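Local structure of hydrogenase maturation factor (Thermoanaerobacter tengcongensis, 3VTI) at residues F12-E15 and Y16-A19. The protein works in the maturation of [NiFe]-hydrogenases, where it is S-carbamoylated by its partner HypF and probably dehydrates the carbamoyl group to a nitrile in an ATP-dependent step. Residues are numbered along the deposited sequence; the frame is centred on the assembly and turned at random.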
ATOM      1  N   PHE C  12     -13.590  15.822  -6.805  1.00 63.22           N
ATOM      2  CA  PHE C  12     -14.652  14.912  -7.220  1.00 62.06           C
ATOM      3  C   PHE C  12     -16.037  15.368  -6.716  1.00 62.28           C
ATOM      4  O   PHE C  12     -16.944  14.551  -6.524  1.00 61.07           O
ATOM      5  CB  PHE C  12     -14.329  13.471  -6.794  1.00 59.66           C
ATOM      6  CG  PHE C  12     -12.926  13.034  -7.141  1.00 59.33           C
ATOM      7  CD1 PHE C  12     -12.472  13.086  -8.458  1.00 59.68           C
ATOM      8  CD2 PHE C  12     -12.059  12.580  -6.149  1.00 57.05           C
ATOM      9  CE1 PHE C  12     -11.182  12.697  -8.777  1.00 59.84           C
ATOM     10  CE2 PHE C  12     -10.768  12.181  -6.459  1.00 56.96           C
ATOM     11  CZ  PHE C  12     -10.325  12.237  -7.778  1.00 58.68           C
ATOM     12  N   ASP C  13     -16.190  16.681  -6.526  1.00 63.83           N
ATOM     13  CA  ASP C  13     -17.417  17.261  -5.992  1.00 64.23           C
ATOM     14  C   ASP C  13     -18.613  16.933  -6.874  1.00 64.20           C
ATOM     15  O   ASP C  13     -18.612  17.223  -8.071  1.00 65.81           O
ATOM     16  CB  ASP C  13     -17.280  18.779  -5.833  1.00 66.77           C
ATOM     17  CG  ASP C  13     -18.355  19.373  -4.945  1.00 68.12           C
ATOM     18  OD1 ASP C  13     -18.766  20.529  -5.181  1.00 71.37           O
ATOM     19  OD2 ASP C  13     -18.798  18.682  -4.005  1.00 68.39           O
ATOM     20  N   ASN C  14     -19.608  16.295  -6.262  1.00 62.52           N
ATOM     21  CA  ASN C  14     -20.885  15.953  -6.891  1.00 62.56           C
ATOM     22  C   ASN C  14     -21.917  15.539  -5.821  1.00 61.66           C
ATOM     23  O   ASN C  14     -21.602  15.510  -4.627  1.00 60.36           O
ATOM     24  CB  ASN C  14     -20.708  14.891  -8.000  1.00 61.58           C
ATOM     25  CG  ASN C  14     -20.105  13.584  -7.490  1.00 58.37           C
ATOM     26  OD1 ASN C  14     -20.496  13.069  -6.446  1.00 56.88           O
ATOM     27  ND2 ASN C  14     -19.164  13.032  -8.245  1.00 56.96           N
ATOM     28  N   GLU C  15     -23.142  15.232  -6.247  1.00 62.49           N
ATOM     29  CA  GLU C  15     -24.226  14.836  -5.334  1.00 62.08           C
ATOM     30  C   GLU C  15     -23.830  13.647  -4.469  1.00 59.36           C
ATOM     31  O   GLU C  15     -24.042  13.666  -3.257  1.00 58.66           O
ATOM     32  CB  GLU C  15     -25.508  14.479  -6.102  1.00 63.34           C
ATOM     33  CG  GLU C  15     -25.719  15.188  -7.453  1.00 66.98           C
ATOM     34  CD  GLU C  15     -24.865  14.592  -8.587  1.00 67.59           C
ATOM     35  OE1 GLU C  15     -23.716  15.035  -8.766  1.00 66.33           O
ATOM     36  OE2 GLU C  15     -25.350  13.691  -9.306  1.00 69.15           O
ATOM     37  N   TYR C  16     -23.254  12.623  -5.105  1.00 57.98           N
ATOM     38  CA  TYR C  16     -22.865  11.371  -4.441  1.00 55.80           C
ATOM     39  C   TYR C  16     -21.808  11.602  -3.358  1.00 54.64           C
ATOM     40  O   TYR C  16     -21.930  11.102  -2.234  1.00 53.32           O
ATOM     41  CB  TYR C  16     -22.378  10.322  -5.468  1.00 55.06           C
ATOM     42  CG  TYR C  16     -23.380  10.023  -6.576  1.00 57.30           C
ATOM     43  CD1 TYR C  16     -24.391   9.062  -6.402  1.00 56.61           C
ATOM     44  CD2 TYR C  16     -23.329  10.713  -7.794  1.00 59.52           C
ATOM     45  CE1 TYR C  16     -25.313   8.791  -7.413  1.00 57.59           C
ATOM     46  CE2 TYR C  16     -24.251  10.452  -8.811  1.00 60.75           C
ATOM     47  CZ  TYR C  16     -25.239   9.493  -8.617  1.00 60.76           C
ATOM     48  OH  TYR C  16     -26.149   9.248  -9.630  1.00 62.92           O
ATOM     49  N   ILE C  17     -20.785  12.378  -3.706  1.00 55.25           N
ATOM     50  CA  ILE C  17     -19.685  12.676  -2.801  1.00 54.69           C
ATOM     51  C   ILE C  17     -20.125  13.565  -1.632  1.00 55.42           C
ATOM     52  O   ILE C  17     -19.877  13.220  -0.476  1.00 54.39           O
ATOM     53  CB  ILE C  17     -18.470  13.288  -3.569  1.00 55.66           C
ATOM     54  CG1 ILE C  17     -17.923  12.286  -4.601  1.00 55.04           C
ATOM     55  CG2 ILE C  17     -17.371  13.755  -2.609  1.00 55.07           C
ATOM     56  CD1 ILE C  17     -17.496  10.928  -4.039  1.00 53.19           C
ATOM     57  N   ARG C  18     -20.774  14.693  -1.942  1.00 57.39           N
ATOM     58  CA  ARG C  18     -21.302  15.620  -0.926  1.00 58.62           C
ATOM     59  C   ARG C  18     -22.113  14.918   0.167  1.00 57.79           C
ATOM     60  O   ARG C  18     -22.126  15.365   1.327  1.00 58.15           O
ATOM     61  CB  ARG C  18     -22.187  16.696  -1.571  1.00 60.92           C
ATOM     62  CG  ARG C  18     -21.435  17.852  -2.188  1.00 62.44           C
ATOM     63  CD  ARG C  18     -22.383  18.906  -2.711  1.00 63.91           C
ATOM     64  NE  ARG C  18     -21.643  19.981  -3.363  1.00 65.89           N
ATOM     65  CZ  ARG C  18     -22.163  21.147  -3.733  1.00 67.71           C
ATOM     66  NH1 ARG C  18     -23.448  21.416  -3.519  1.00 68.20           N
ATOM     67  NH2 ARG C  18     -21.388  22.048  -4.319  1.00 68.69           N
ATOM     68  N   ALA C  19     -22.797  13.838  -0.219  1.00 56.73           N
ATOM     69  CA  ALA C  19     -23.654  13.075   0.679  1.00 55.79           C
ATOM     70  C   ALA C  19     -22.852  12.394   1.788  1.00 54.28           C
ATOM     71  O   ALA C  19     -23.329  12.314   2.919  1.00 54.13           O
ATOM     72  CB  ALA C  19     -24.470  12.057  -0.102  1.00 55.20           C
TER
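Asn14 turns its amide back on the first turn of helix 15-19: OD1 accepts the backbone N-H of Ile17 at 2.8 Å, a nearly straight bond (164° at the hydrogen). With chi1 at 60°, CG is set between the backbone N and the carbonyl carbon, which brings OD1 back to that N-H; OD1 also lies at the edge of the Tyr16 ring, near its plane, 3.9 Å from Tyr16 CD2. The backbone bond from Arg18 N to Asn14 O measures 2.9 Å, while Ala19 N reaches Glu15 O at a longer 3.3 Å. On the apolar side, Ile17 CG1 comes within 4.4 Å of Phe12 CB. This is the close side of the contact: Val105 of the second subunit packs on Tyr16 and Ile17, and Ile104 O of that subunit accepts from Asn14 ND2. Replacing Asn14 by alanine removes both amide atoms and is likely to leave the Ile17 N-H without its cap and Ile104 O of the second subunit without this donor.

The exposed side, with Asp13, Glu15 and Arg18, is looser. Arg18, extended from CG to NE, grips Asp13 side-on, NE to OD2 and NH2 to OD1, both at 3.2 Å, a salt bridge with carboxylate and guanidinium planes 32° apart. Glu15 OE2 comes obliquely to the Tyr16 ring and makes a long, weak ion pair with Lys103 of the second subunit.

Asn14 is thus a classic helix N-cap, starting helix 15-19 straight after the loop from helix 4-11, at the subunit interface.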